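Probable ATP-dependent kinase TDA10 (Saccharomyces cerevisiae, PDB 1ODF) probably acts as an ATP-dependent kinase with a P-loop, although the substrate it phosphorylates is not yet known. Local coordinates at residues A[14-19]-A[205-210]; A[90-95]-A[180-185]; A[96-101]-A[245-250]; A[269-274]-A[282-287]. One frame throughout, in Å; residues are numbered along the deposited sequence.

Overall arrangement
Along the chain, interaction 1 (14-19 with 205-210) spans the stretch that holds interaction 2 (90-95 with 180-185). The segments of interaction 3 (96-101 with 245-250) alternate with those of interactions 1 and 2, and the hairpin of interaction 4 (269-274 with 282-287) comes last. Interactions 1 and 4 lie side by side, centres 8 Å apart, where strands 204-211 and 269-275 are neighbours in the mixed sheet and helix 8-24 covers both. Interactions 2 and 3, centres also 8 Å apart, touch where L92 O packs on L98 CD2 and R247 NH1 nears loop carbonyls. Between the pairs, centres are 26 to 32 Å apart: one belongs to the P-loop kinase core, the other probably borders the predicted ATP site through Y248.

Interaction 1: residues A[14-19]-A[205-210]; sequences EFLDKY and LGIVFT
The F15 ring meets strand 204-211 obliquely: its CD1-CE1 side lies against I207 CD1, while CE1 and CZ come near G206 O and CE1 also nears L205 CB. The Y19 ring stands apart from it: at its edge, in its plane, lies the carbonyl oxygen F15 O of the same helix, while L205 CD2 approaches it obliquely. The closest touch, F15 CE1 to I207 CD1, is 3.5 Å, and the two side chains pass one another head to tail. With its CG anti to the backbone N (chi1 166°), F15 carries the ring down to the strand, and CE1 also comes within 3.8 Å of G206 O. L205 CD1 packs against L16 and Y19, about one turn apart: it is 3.7 Å from L16 CD2 and equally 3.7 Å from Y19 CB. A branched leucine suits this place, since its second methyl, CD2, also reaches Y19 CB. Shortening F15 to an alanine is likely to open a gap beside I207 CD1 and L205. Helix and strand run nearly antiparallel (174°), with axes 10.3 Å apart and no hydrogen bond between them. Apolar packing of this kind, on a strand joined by backbone hydrogen bonds to F33 and F35 of strand 32-37 and to A269 and L271 of strand 269-275, is the helix-on-sheet layering of the alpha/beta P-loop kinase fold.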
loop_
_atom_site.group_PDB
_atom_site.type_symbol
_atom_site.label_atom_id
_atom_site.label_comp_id
_atom_site.label_asym_id
_atom_site.label_seq_id
_atom_site.Cartn_x
_atom_site.Cartn_y
_atom_site.Cartn_z
ATOM N N GLU A 14 8.918 14.305 -11.266
ATOM C CA GLU A 14 8.432 15.164 -12.328
ATOM C C GLU A 14 6.937 15.419 -12.093
ATOM O O GLU A 14 6.482 16.566 -12.038
ATOM C CB GLU A 14 8.669 14.452 -13.660
ATOM C CG GLU A 14 8.006 15.055 -14.880
ATOM C CD GLU A 14 8.331 14.264 -16.141
ATOM O OE1 GLU A 14 9.532 14.190 -16.499
ATOM O OE2 GLU A 14 7.395 13.712 -16.765
ATOM N N PHE A 15 6.190 14.331 -11.944
ATOM C CA PHE A 15 4.757 14.384 -11.704
ATOM C C PHE A 15 4.397 15.163 -10.429
ATOM O O PHE A 15 3.533 16.035 -10.454
ATOM C CB PHE A 15 4.221 12.945 -11.635
ATOM C CG PHE A 15 2.831 12.820 -11.057
ATOM C CD1 PHE A 15 2.643 12.322 -9.768
ATOM C CD2 PHE A 15 1.706 13.153 -11.816
ATOM C CE1 PHE A 15 1.350 12.150 -9.246
ATOM C CE2 PHE A 15 0.408 12.985 -11.300
ATOM C CZ PHE A 15 0.233 12.482 -10.019
ATOM N N LEU A 16 5.069 14.860 -9.323
ATOM C CA LEU A 16 4.763 15.528 -8.062
ATOM C C LEU A 16 5.203 16.980 -7.968
ATOM O O LEU A 16 4.522 17.787 -7.327
ATOM C CB LEU A 16 5.337 14.734 -6.883
ATOM C CG LEU A 16 4.646 13.388 -6.618
ATOM C CD1 LEU A 16 5.289 12.689 -5.422
ATOM C CD2 LEU A 16 3.153 13.615 -6.378
ATOM N N ASP A 17 6.323 17.318 -8.606
ATOM C CA ASP A 17 6.830 18.691 -8.574
ATOM C C ASP A 17 5.921 19.643 -9.341
ATOM O O ASP A 17 6.041 20.863 -9.224
ATOM C CB ASP A 17 8.254 18.763 -9.135
ATOM C CG ASP A 17 9.310 18.371 -8.112
ATOM O OD1 ASP A 17 8.948 18.057 -6.953
ATOM O OD2 ASP A 17 10.508 18.378 -8.472
ATOM N N LYS A 18 5.020 19.082 -10.137
ATOM C CA LYS A 18 4.072 19.897 -10.879
ATOM C C LYS A 18 2.766 19.977 -10.095
ATOM O O LYS A 18 2.241 21.068 -9.839
ATOM C CB LYS A 18 3.780 19.295 -12.262
ATOM C CG LYS A 18 2.493 19.844 -12.890
ATOM C CD LYS A 18 2.207 19.269 -14.274
ATOM C CE LYS A 18 0.814 19.677 -14.780
ATOM N NZ LYS A 18 0.617 21.157 -14.876
ATOM N N TYR A 19 2.260 18.817 -9.692
ATOM C CA TYR A 19 0.986 18.773 -8.995
ATOM C C TYR A 19 0.907 19.239 -7.546
ATOM O O TYR A 19 -0.101 19.824 -7.153
ATOM C CB TYR A 19 0.368 17.381 -9.133
ATOM C CG TYR A 19 -0.168 17.124 -10.525
ATOM C CD1 TYR A 19 0.644 16.587 -11.526
ATOM C CD2 TYR A 19 -1.478 17.475 -10.859
ATOM C CE1 TYR A 19 0.162 16.410 -12.834
ATOM C CE2 TYR A 19 -1.967 17.305 -12.150
ATOM C CZ TYR A 19 -1.145 16.772 -13.133
ATOM O OH TYR A 19 -1.642 16.605 -14.400
ATOM N N LEU A 205 -3.111 12.362 -4.804
ATOM C CA LEU A 205 -2.363 12.141 -6.028
ATOM C C LEU A 205 -1.970 10.669 -5.927
ATOM O O LEU A 205 -1.646 10.179 -4.840
ATOM C CB LEU A 205 -1.115 13.024 -6.073
ATOM C CG LEU A 205 -1.411 14.514 -6.193
ATOM C CD1 LEU A 205 -0.109 15.288 -6.151
ATOM C CD2 LEU A 205 -2.172 14.770 -7.492
ATOM N N GLY A 206 -2.018 9.962 -7.048
ATOM C CA GLY A 206 -1.684 8.557 -7.016
ATOM C C GLY A 206 -0.516 8.173 -7.889
ATOM O O GLY A 206 -0.341 8.714 -8.979
ATOM N N ILE A 207 0.288 7.239 -7.392
ATOM C CA ILE A 207 1.443 6.724 -8.115
ATOM C C ILE A 207 1.195 5.229 -8.244
ATOM O O ILE A 207 1.208 4.497 -7.252
ATOM C CB ILE A 207 2.761 6.913 -7.339
ATOM C CG1 ILE A 207 2.853 8.341 -6.764
ATOM C CG2 ILE A 207 3.942 6.561 -8.264
ATOM C CD1 ILE A 207 2.958 9.419 -7.795
ATOM N N VAL A 208 0.965 4.781 -9.469
ATOM C CA VAL A 208 0.682 3.382 -9.712
ATOM C C VAL A 208 1.763 2.694 -10.520
ATOM O O VAL A 208 2.174 3.177 -11.582
ATOM C CB VAL A 208 -0.676 3.211 -10.445
ATOM C CG1 VAL A 208 -0.901 1.730 -10.804
ATOM C CG2 VAL A 208 -1.808 3.720 -9.556
ATOM N N PHE A 209 2.217 1.564 -9.990
ATOM C CA PHE A 209 3.240 0.743 -10.624
ATOM C C PHE A 209 2.572 -0.531 -11.117
ATOM O O PHE A 209 1.924 -1.240 -10.333
ATOM C CB PHE A 209 4.317 0.315 -9.609
ATOM C CG PHE A 209 5.371 1.358 -9.315
ATOM C CD1 PHE A 209 5.069 2.716 -9.304
ATOM C CD2 PHE A 209 6.671 0.965 -9.003
ATOM C CE1 PHE A 209 6.048 3.662 -8.986
ATOM C CE2 PHE A 209 7.652 1.900 -8.684
ATOM C CZ PHE A 209 7.338 3.252 -8.675
ATOM N N THR A 210 2.698 -0.815 -12.408
ATOM C CA THR A 210 2.174 -2.063 -12.931
ATOM C C THR A 210 3.316 -2.694 -13.745
ATOM O O THR A 210 4.342 -2.051 -13.983
ATOM C CB THR A 210 0.912 -1.866 -13.802
ATOM O OG1 THR A 210 0.252 -3.130 -13.946
ATOM C CG2 THR A 210 1.270 -1.329 -15.182
#

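Interaction 2: residues A[90-95]-A[180-185]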
loop_
_atom_site.group_PDB
_atom_site.type_symbol
_atom_site.label_atom_id
_atom_site.label_comp_id
_atom_site.label_asym_id
_atom_site.label_seq_id
_atom_site.Cartn_x
_atom_site.Cartn_y
_atom_site.Cartn_z
ATOM N N ASN A 90 -10.154 -20.232 6.584
ATOM C CA ASN A 90 -9.699 -19.392 5.485
ATOM C C ASN A 90 -8.172 -19.349 5.561
ATOM O O ASN A 90 -7.603 -18.688 6.432
ATOM C CB ASN A 90 -10.283 -17.983 5.624
ATOM C CG ASN A 90 -10.060 -17.137 4.391
ATOM O OD1 ASN A 90 -8.926 -16.959 3.952
ATOM N ND2 ASN A 90 -11.142 -16.610 3.823
ATOM N N LYS A 91 -7.511 -20.060 4.655
ATOM C CA LYS A 91 -6.055 -20.102 4.667
ATOM C C LYS A 91 -5.392 -18.770 4.324
ATOM O O LYS A 91 -4.264 -18.507 4.745
ATOM C CB LYS A 91 -5.549 -21.205 3.730
ATOM C CG LYS A 91 -5.765 -22.615 4.278
ATOM C CD LYS A 91 -4.967 -23.687 3.522
ATOM C CE LYS A 91 -5.651 -24.150 2.239
ATOM N NZ LYS A 91 -5.753 -23.075 1.219
ATOM N N LEU A 92 -6.090 -17.925 3.573
ATOM C CA LEU A 92 -5.543 -16.627 3.193
ATOM C C LEU A 92 -5.491 -15.635 4.362
ATOM O O LEU A 92 -4.729 -14.662 4.332
ATOM C CB LEU A 92 -6.364 -16.031 2.048
ATOM C CG LEU A 92 -6.381 -16.849 0.755
ATOM C CD1 LEU A 92 -7.244 -16.150 -0.272
ATOM C CD2 LEU A 92 -4.968 -17.019 0.230
ATOM N N LEU A 93 -6.289 -15.884 5.397
ATOM C CA LEU A 93 -6.322 -14.986 6.544
ATOM C C LEU A 93 -5.484 -15.452 7.722
ATOM O O LEU A 93 -5.398 -14.764 8.747
ATOM C CB LEU A 93 -7.769 -14.754 6.988
ATOM C CG LEU A 93 -8.576 -13.890 6.013
ATOM C CD1 LEU A 93 -9.999 -13.744 6.520
ATOM C CD2 LEU A 93 -7.900 -12.510 5.862
ATOM N N GLN A 94 -4.871 -16.622 7.582
ATOM C CA GLN A 94 -4.023 -17.156 8.639
ATOM C C GLN A 94 -2.706 -16.392 8.572
ATOM O O GLN A 94 -1.984 -16.464 7.572
ATOM C CB GLN A 94 -3.777 -18.654 8.431
ATOM C CG GLN A 94 -5.031 -19.516 8.467
ATOM C CD GLN A 94 -5.859 -19.298 9.725
ATOM O OE1 GLN A 94 -5.323 -19.228 10.834
ATOM N NE2 GLN A 94 -7.178 -19.195 9.557
ATOM N N GLY A 95 -2.409 -15.650 9.635
ATOM C CA GLY A 95 -1.187 -14.872 9.675
ATOM C C GLY A 95 -1.332 -13.535 8.965
ATOM O O GLY A 95 -2.156 -13.388 8.059
ATOM N N GLY A 180 -14.137 -19.239 -2.501
ATOM C CA GLY A 180 -13.415 -19.726 -1.345
ATOM C C GLY A 180 -12.972 -18.662 -0.364
ATOM O O GLY A 180 -13.762 -17.818 0.068
ATOM N N ASP A 181 -11.691 -18.700 -0.020
ATOM C CA ASP A 181 -11.132 -17.762 0.943
ATOM C C ASP A 181 -11.162 -16.305 0.488
ATOM O O ASP A 181 -11.085 -15.394 1.317
ATOM C CB ASP A 181 -9.694 -18.169 1.292
ATOM C CG ASP A 181 -9.606 -19.572 1.891
ATOM O OD1 ASP A 181 -10.535 -19.971 2.626
ATOM O OD2 ASP A 181 -8.598 -20.269 1.643
ATOM N N MET A 182 -11.280 -16.076 -0.816
ATOM C CA MET A 182 -11.302 -14.711 -1.329
ATOM C C MET A 182 -12.580 -13.966 -1.008
ATOM O O MET A 182 -12.610 -12.742 -1.033
ATOM C CB MET A 182 -11.076 -14.687 -2.842
ATOM C CG MET A 182 -9.614 -14.775 -3.242
ATOM S SD MET A 182 -8.584 -13.560 -2.372
ATOM C CE MET A 182 -9.125 -11.990 -3.167
ATOM N N VAL A 183 -13.635 -14.708 -0.707
ATOM C CA VAL A 183 -14.915 -14.102 -0.387
ATOM C C VAL A 183 -14.792 -13.156 0.802
ATOM O O VAL A 183 -15.260 -12.018 0.747
ATOM C CB VAL A 183 -15.966 -15.191 -0.095
ATOM C CG1 VAL A 183 -17.227 -14.577 0.509
ATOM C CG2 VAL A 183 -16.295 -15.926 -1.391
ATOM N N ASP A 184 -14.157 -13.623 1.872
ATOM C CA ASP A 184 -13.978 -12.793 3.058
ATOM C C ASP A 184 -12.957 -11.682 2.793
ATOM O O ASP A 184 -13.124 -10.551 3.250
ATOM C CB ASP A 184 -13.505 -13.639 4.246
ATOM C CG ASP A 184 -14.526 -14.685 4.672
ATOM O OD1 ASP A 184 -15.661 -14.309 5.051
ATOM O OD2 ASP A 184 -14.188 -15.888 4.631
ATOM N N VAL A 185 -11.899 -12.001 2.054
ATOM C CA VAL A 185 -10.878 -11.007 1.758
ATOM C C VAL A 185 -11.537 -9.816 1.076
ATOM O O VAL A 185 -11.324 -8.666 1.473
ATOM C CB VAL A 185 -9.765 -11.589 0.852
ATOM C CG1 VAL A 185 -8.731 -10.513 0.526
ATOM C CG2 VAL A 185 -9.089 -12.758 1.558
#
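An Asx-turn-like arrangement at N90, in the loop between helices 77-86 and 104-114 of this P-loop kinase fold, fastens that loop to the region leading into helix 182-195. N90 sends both protons of its amide nitrogen across the gap: ND2 binds D181 O at 2.8 Å, nearly straight and on a lone pair in the carbonyl plane, and it binds D184 OD2 at 3.2 Å, using the anti lone pair of that oxygen. Both partners lie close to the amide plane of N90, so together they fix its rotation. The other end of the same amide makes the turn, where OD1 receives weak bonds from L92 N and L93 N. A short amide can donate outward and accept inward at once, which suits this buried place. CG lies anti to the backbone N (chi1 -169°), which turns the amide toward D181. The loop is closed further by N90 O, which L93 N and Q94 NE2 approach from either side of the carbonyl plane. Around this polar centre apolar groups pack: L92 CD1 sits 3.5 Å from D181 CB and 3.6 Å from M182 SD, while M182 also touches P250, S251 and Y255 of helix 249-262. K91 N adds a weak bond to D181 OD2 at 3.2 Å, and K91 NZ stays 4.0 Å from that oxygen D181 OD2, too far for a salt bridge.

Interaction 3: residues A[96-101]-A[245-250]; sequences RGLPGT and VDRYMP. With SO4 (sulfate ion), chain C.
R96 begins this segment with its carbonyl O 3.2 Å from R247 NH2, close but at too poor an angle for a hydrogen bond. Its CG sits between the backbone N and the carbonyl carbon (chi1 71°), and the extended chain beyond it carries the guanidinium to a sulfate. R96 NE gives a nearly straight bond to sulfate O2 at 3.0 Å, NH2 a longer one to O3, and NH1 turns to G138 O; Y74 OH is also hydrogen-bonded to the anion. A leucine in place of R96 has no N-H donors, which is likely to leave the sulfate more loosely held and G138 O without its partner. G97 suits its place because a side chain would clash with R247 NH2. L98 then splits its methyls, CD1 lying 3.5 Å from R247 O and 3.9 Å from Y248 CD1, and CD2 resting over one face of the R247 guanidinium. P99 and G100 make the type II turn, closed by T101 N and OG1 on L98 O. Y248 packs close to Q40, predicted to bind ATP, and the arginine-bound sulfate is consistent with an anion-binding place, although it probably came from the crystallisation liquor.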
loop_
_atom_site.group_PDB
_atom_site.type_symbol
_atom_site.label_atom_id
_atom_site.label_comp_id
_atom_site.label_asym_id
_atom_site.label_seq_id
_atom_site.Cartn_x
_atom_site.Cartn_y
_atom_site.Cartn_z
ATOM N N ARG A 96 -0.530 -12.559 9.382
ATOM C CA ARG A 96 -0.553 -11.233 8.776
ATOM C C ARG A 96 -0.345 -11.345 7.267
ATOM O O ARG A 96 0.248 -12.308 6.785
ATOM C CB ARG A 96 0.557 -10.360 9.370
ATOM C CG ARG A 96 1.967 -10.762 8.933
ATOM C CD ARG A 96 3.018 -9.771 9.430
ATOM N NE ARG A 96 4.301 -9.950 8.753
ATOM C CZ ARG A 96 5.322 -10.664 9.227
ATOM N NH1 ARG A 96 5.232 -11.272 10.405
ATOM N NH2 ARG A 96 6.429 -10.783 8.506
ATOM N N GLY A 97 -0.844 -10.365 6.524
ATOM C CA GLY A 97 -0.667 -10.394 5.086
ATOM C C GLY A 97 -1.735 -9.733 4.233
ATOM O O GLY A 97 -1.592 -8.584 3.820
ATOM N N LEU A 98 -2.812 -10.460 3.967
ATOM C CA LEU A 98 -3.883 -9.966 3.115
ATOM C C LEU A 98 -4.808 -8.948 3.769
ATOM O O LEU A 98 -4.786 -8.758 4.988
ATOM C CB LEU A 98 -4.736 -11.141 2.616
ATOM C CG LEU A 98 -4.150 -12.165 1.636
ATOM C CD1 LEU A 98 -3.658 -11.441 0.383
ATOM C CD2 LEU A 98 -3.009 -12.945 2.296
ATOM N N PRO A 99 -5.637 -8.273 2.950
ATOM C CA PRO A 99 -6.577 -7.287 3.479
ATOM C C PRO A 99 -7.402 -8.005 4.553
ATOM O O PRO A 99 -7.863 -9.129 4.337
ATOM C CB PRO A 99 -7.418 -6.934 2.260
ATOM C CG PRO A 99 -6.453 -7.078 1.138
ATOM C CD PRO A 99 -5.736 -8.350 1.482
ATOM N N GLY A 100 -7.582 -7.361 5.702
ATOM C CA GLY A 100 -8.332 -7.987 6.774
ATOM C C GLY A 100 -7.405 -8.266 7.940
ATOM O O GLY A 100 -7.856 -8.540 9.050
ATOM N N THR A 101 -6.100 -8.189 7.687
ATOM C CA THR A 101 -5.103 -8.425 8.721
ATOM C C THR A 101 -4.567 -7.116 9.297
ATOM O O THR A 101 -3.541 -7.106 9.987
ATOM C CB THR A 101 -3.911 -9.259 8.183
ATOM O OG1 THR A 101 -3.255 -8.543 7.128
ATOM C CG2 THR A 101 -4.398 -10.608 7.663
ATOM N N VAL A 245 3.831 -16.417 -2.231
ATOM C CA VAL A 245 3.286 -15.576 -3.290
ATOM C C VAL A 245 1.883 -16.006 -3.712
ATOM O O VAL A 245 1.035 -15.164 -3.997
ATOM C CB VAL A 245 4.229 -15.557 -4.524
ATOM C CG1 VAL A 245 3.662 -14.657 -5.620
ATOM C CG2 VAL A 245 5.606 -15.060 -4.105
ATOM N N ASP A 246 1.636 -17.311 -3.738
ATOM C CA ASP A 246 0.327 -17.831 -4.119
ATOM C C ASP A 246 -0.778 -17.218 -3.262
ATOM O O ASP A 246 -1.931 -17.139 -3.683
ATOM C CB ASP A 246 0.296 -19.363 -3.981
ATOM C CG ASP A 246 0.980 -20.077 -5.147
ATOM O OD1 ASP A 246 1.165 -21.311 -5.079
ATOM O OD2 ASP A 246 1.332 -19.408 -6.136
ATOM N N ARG A 247 -0.425 -16.794 -2.052
ATOM C CA ARG A 247 -1.393 -16.183 -1.151
ATOM C C ARG A 247 -1.877 -14.830 -1.677
ATOM O O ARG A 247 -2.994 -14.412 -1.386
ATOM C CB ARG A 247 -0.775 -15.991 0.236
ATOM C CG ARG A 247 -0.816 -17.219 1.124
ATOM C CD ARG A 247 0.273 -17.163 2.190
ATOM N NE ARG A 247 0.267 -15.927 2.978
ATOM C CZ ARG A 247 -0.635 -15.622 3.909
ATOM N NH1 ARG A 247 -1.630 -16.463 4.182
ATOM N NH2 ARG A 247 -0.525 -14.482 4.585
ATOM N N TYR A 248 -1.038 -14.158 -2.459
ATOM C CA TYR A 248 -1.379 -12.844 -2.996
ATOM C C TYR A 248 -1.920 -12.850 -4.427
ATOM O O TYR A 248 -2.679 -11.961 -4.809
ATOM C CB TYR A 248 -0.155 -11.935 -2.923
ATOM C CG TYR A 248 0.320 -11.672 -1.515
ATOM C CD1 TYR A 248 -0.048 -10.509 -0.842
ATOM C CD2 TYR A 248 1.145 -12.586 -0.853
ATOM C CE1 TYR A 248 0.396 -10.256 0.459
ATOM C CE2 TYR A 248 1.591 -12.347 0.446
ATOM C CZ TYR A 248 1.214 -11.179 1.096
ATOM O OH TYR A 248 1.652 -10.931 2.381
ATOM N N MET A 249 -1.528 -13.847 -5.213
ATOM C CA MET A 249 -1.973 -13.951 -6.600
ATOM C C MET A 249 -3.481 -13.837 -6.841
ATOM O O MET A 249 -3.906 -13.226 -7.821
ATOM C CB MET A 249 -1.461 -15.254 -7.212
ATOM C CG MET A 249 -0.045 -15.162 -7.729
ATOM S SD MET A 249 0.053 -13.956 -9.053
ATOM C CE MET A 249 1.464 -13.022 -8.510
ATOM N N PRO A 250 -4.311 -14.443 -5.971
ATOM C CA PRO A 250 -5.759 -14.331 -6.201
ATOM C C PRO A 250 -6.197 -12.859 -6.216
ATOM O O PRO A 250 -6.958 -12.430 -7.090
ATOM C CB PRO A 250 -6.354 -15.111 -5.032
ATOM C CG PRO A 250 -5.309 -16.175 -4.785
ATOM C CD PRO A 250 -4.019 -15.394 -4.883
HETATM S S SO4 C . 5.009 -9.582 5.071
HETATM O O1 SO4 C . 4.316 -10.882 5.059
HETATM O O2 SO4 C . 4.372 -8.703 6.061
HETATM O O3 SO4 C . 6.430 -9.775 5.415
HETATM O O4 SO4 C . 4.916 -8.966 3.736
#

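Interaction 4: residues A[269-274]-A[282-287]; sequences ATLTLG and YSTKTR
In this antiparallel beta hairpin, which forms the edge of the mixed sheet, side chains alternate between two faces. On one face L271 and L273 lie beneath helix 8-24, where L271 meets F15 and L273 meets V8 and Y11; T284 and T286 share that face on the outer, more open strand. L273 and T284 run alongside each other in the same direction, bringing L273 CD2 to 3.3 Å from T284 OG1, a hydroxyl that the contact buries without a partner in the model. L271 crosses its threonines at a slant; its CG, anti to the backbone N (chi1 166°), leads CD1 to 3.5 Å from T286 OG1 and 3.8 Å from T284 CG2. Leucines thus fill the covered side, and threonines, branched at CB, suit extended strands. The other face carries T270, T272, K285 and R287. The ends of K285 and R287 lead away, K285 NZ to pair with E263 and R287 NH2 to bind E263 O, while T270 OG1 is bonded to G266 N. Backbone bonds such as T272 N to K285 O, 2.8 Å and almost straight, hold the register. At the turn end, G274 has no side chain to clash with the Y282 ring, so its CA lies 4.0 Å from the ring centroid in a CH-pi contact over one face.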
loop_
_atom_site.group_PDB
_atom_site.type_symbol
_atom_site.label_atom_id
_atom_site.label_comp_id
_atom_site.label_asym_id
_atom_site.label_seq_id
_atom_site.Cartn_x
_atom_site.Cartn_y
_atom_site.Cartn_z
ATOM N N ALA A 269 -5.178 13.518 -9.513
ATOM C CA ALA A 269 -4.441 13.043 -10.679
ATOM C C ALA A 269 -3.727 11.748 -10.312
ATOM O O ALA A 269 -3.490 11.468 -9.130
ATOM C CB ALA A 269 -3.429 14.101 -11.149
ATOM N N THR A 270 -3.404 10.957 -11.327
ATOM C CA THR A 270 -2.720 9.693 -11.119
ATOM C C THR A 270 -1.651 9.456 -12.174
ATOM O O THR A 270 -1.864 9.690 -13.370
ATOM C CB THR A 270 -3.696 8.490 -11.152
ATOM O OG1 THR A 270 -4.652 8.606 -10.088
ATOM C CG2 THR A 270 -2.929 7.179 -10.972
ATOM N N LEU A 271 -0.490 9.008 -11.710
ATOM C CA LEU A 271 0.619 8.682 -12.588
ATOM C C LEU A 271 0.736 7.162 -12.604
ATOM O O LEU A 271 0.880 6.541 -11.550
ATOM C CB LEU A 271 1.926 9.289 -12.066
ATOM C CG LEU A 271 3.227 8.753 -12.695
ATOM C CD1 LEU A 271 3.310 9.172 -14.145
ATOM C CD2 LEU A 271 4.439 9.284 -11.923
ATOM N N THR A 272 0.653 6.562 -13.789
ATOM C CA THR A 272 0.784 5.113 -13.901
ATOM C C THR A 272 2.086 4.787 -14.633
ATOM O O THR A 272 2.378 5.337 -15.699
ATOM C CB THR A 272 -0.411 4.461 -14.663
ATOM O OG1 THR A 272 -1.637 4.701 -13.955
ATOM C CG2 THR A 272 -0.201 2.955 -14.780
ATOM N N LEU A 273 2.872 3.897 -14.037
ATOM C CA LEU A 273 4.149 3.493 -14.602
ATOM C C LEU A 273 4.175 1.996 -14.860
ATOM O O LEU A 273 3.893 1.193 -13.961
ATOM C CB LEU A 273 5.294 3.836 -13.647
ATOM C CG LEU A 273 5.521 5.273 -13.177
ATOM C CD1 LEU A 273 6.733 5.297 -12.266
ATOM C CD2 LEU A 273 5.738 6.191 -14.360
ATOM N N GLY A 274 4.510 1.628 -16.092
ATOM C CA GLY A 274 4.598 0.225 -16.442
ATOM C C GLY A 274 6.060 -0.168 -16.411
ATOM O O GLY A 274 6.871 0.449 -17.095
ATOM N N TYR A 282 8.625 0.915 -19.387
ATOM C CA TYR A 282 8.352 0.774 -20.810
ATOM C C TYR A 282 7.230 1.724 -21.249
ATOM O O TYR A 282 7.090 2.024 -22.439
ATOM C CB TYR A 282 8.002 -0.682 -21.150
ATOM C CG TYR A 282 6.859 -1.271 -20.350
ATOM C CD1 TYR A 282 5.529 -0.990 -20.676
ATOM C CD2 TYR A 282 7.110 -2.122 -19.267
ATOM C CE1 TYR A 282 4.471 -1.548 -19.941
ATOM C CE2 TYR A 282 6.071 -2.679 -18.530
ATOM C CZ TYR A 282 4.753 -2.392 -18.868
ATOM O OH TYR A 282 3.728 -2.953 -18.134
ATOM N N SER A 283 6.439 2.203 -20.288
ATOM C CA SER A 283 5.357 3.138 -20.597
ATOM C C SER A 283 4.922 3.963 -19.390
ATOM O O SER A 283 5.022 3.527 -18.236
ATOM C CB SER A 283 4.133 2.409 -21.176
ATOM O OG SER A 283 3.210 2.046 -20.162
ATOM N N THR A 284 4.424 5.158 -19.681
ATOM C CA THR A 284 3.965 6.080 -18.662
ATOM C C THR A 284 2.671 6.756 -19.088
ATOM O O THR A 284 2.424 6.948 -20.279
ATOM C CB THR A 284 5.041 7.146 -18.392
ATOM O OG1 THR A 284 6.074 6.572 -17.580
ATOM C CG2 THR A 284 4.459 8.343 -17.685
ATOM N N LYS A 285 1.842 7.103 -18.108
ATOM C CA LYS A 285 0.584 7.782 -18.378
ATOM C C LYS A 285 0.112 8.585 -17.158
ATOM O O LYS A 285 0.121 8.100 -16.019
ATOM C CB LYS A 285 -0.486 6.768 -18.791
ATOM C CG LYS A 285 -1.720 7.384 -19.435
ATOM C CD LYS A 285 -2.639 6.304 -20.000
ATOM C CE LYS A 285 -3.822 6.907 -20.774
ATOM N NZ LYS A 285 -4.726 7.734 -19.913
ATOM N N THR A 286 -0.284 9.825 -17.413
ATOM C CA THR A 286 -0.771 10.706 -16.366
ATOM C C THR A 286 -2.208 11.094 -16.647
ATOM O O THR A 286 -2.500 11.741 -17.649
ATOM C CB THR A 286 0.069 11.982 -16.271
ATOM O OG1 THR A 286 1.370 11.648 -15.782
ATOM C CG2 THR A 286 -0.579 12.986 -15.322
ATOM N N ARG A 287 -3.103 10.684 -15.760
ATOM C CA ARG A 287 -4.507 11.009 -15.913
ATOM C C ARG A 287 -4.892 12.051 -14.875
ATOM O O ARG A 287 -4.706 11.843 -13.677
ATOM C CB ARG A 287 -5.380 9.768 -15.719
ATOM C CG ARG A 287 -6.850 10.023 -16.030
ATOM C CD ARG A 287 -7.773 9.177 -15.172
ATOM N NE ARG A 287 -9.176 9.539 -15.378
ATOM C CZ ARG A 287 -10.172 9.210 -14.556
ATOM N NH1 ARG A 287 -11.413 9.588 -14.835
ATOM N NH2 ARG A 287 -9.930 8.516 -13.449
#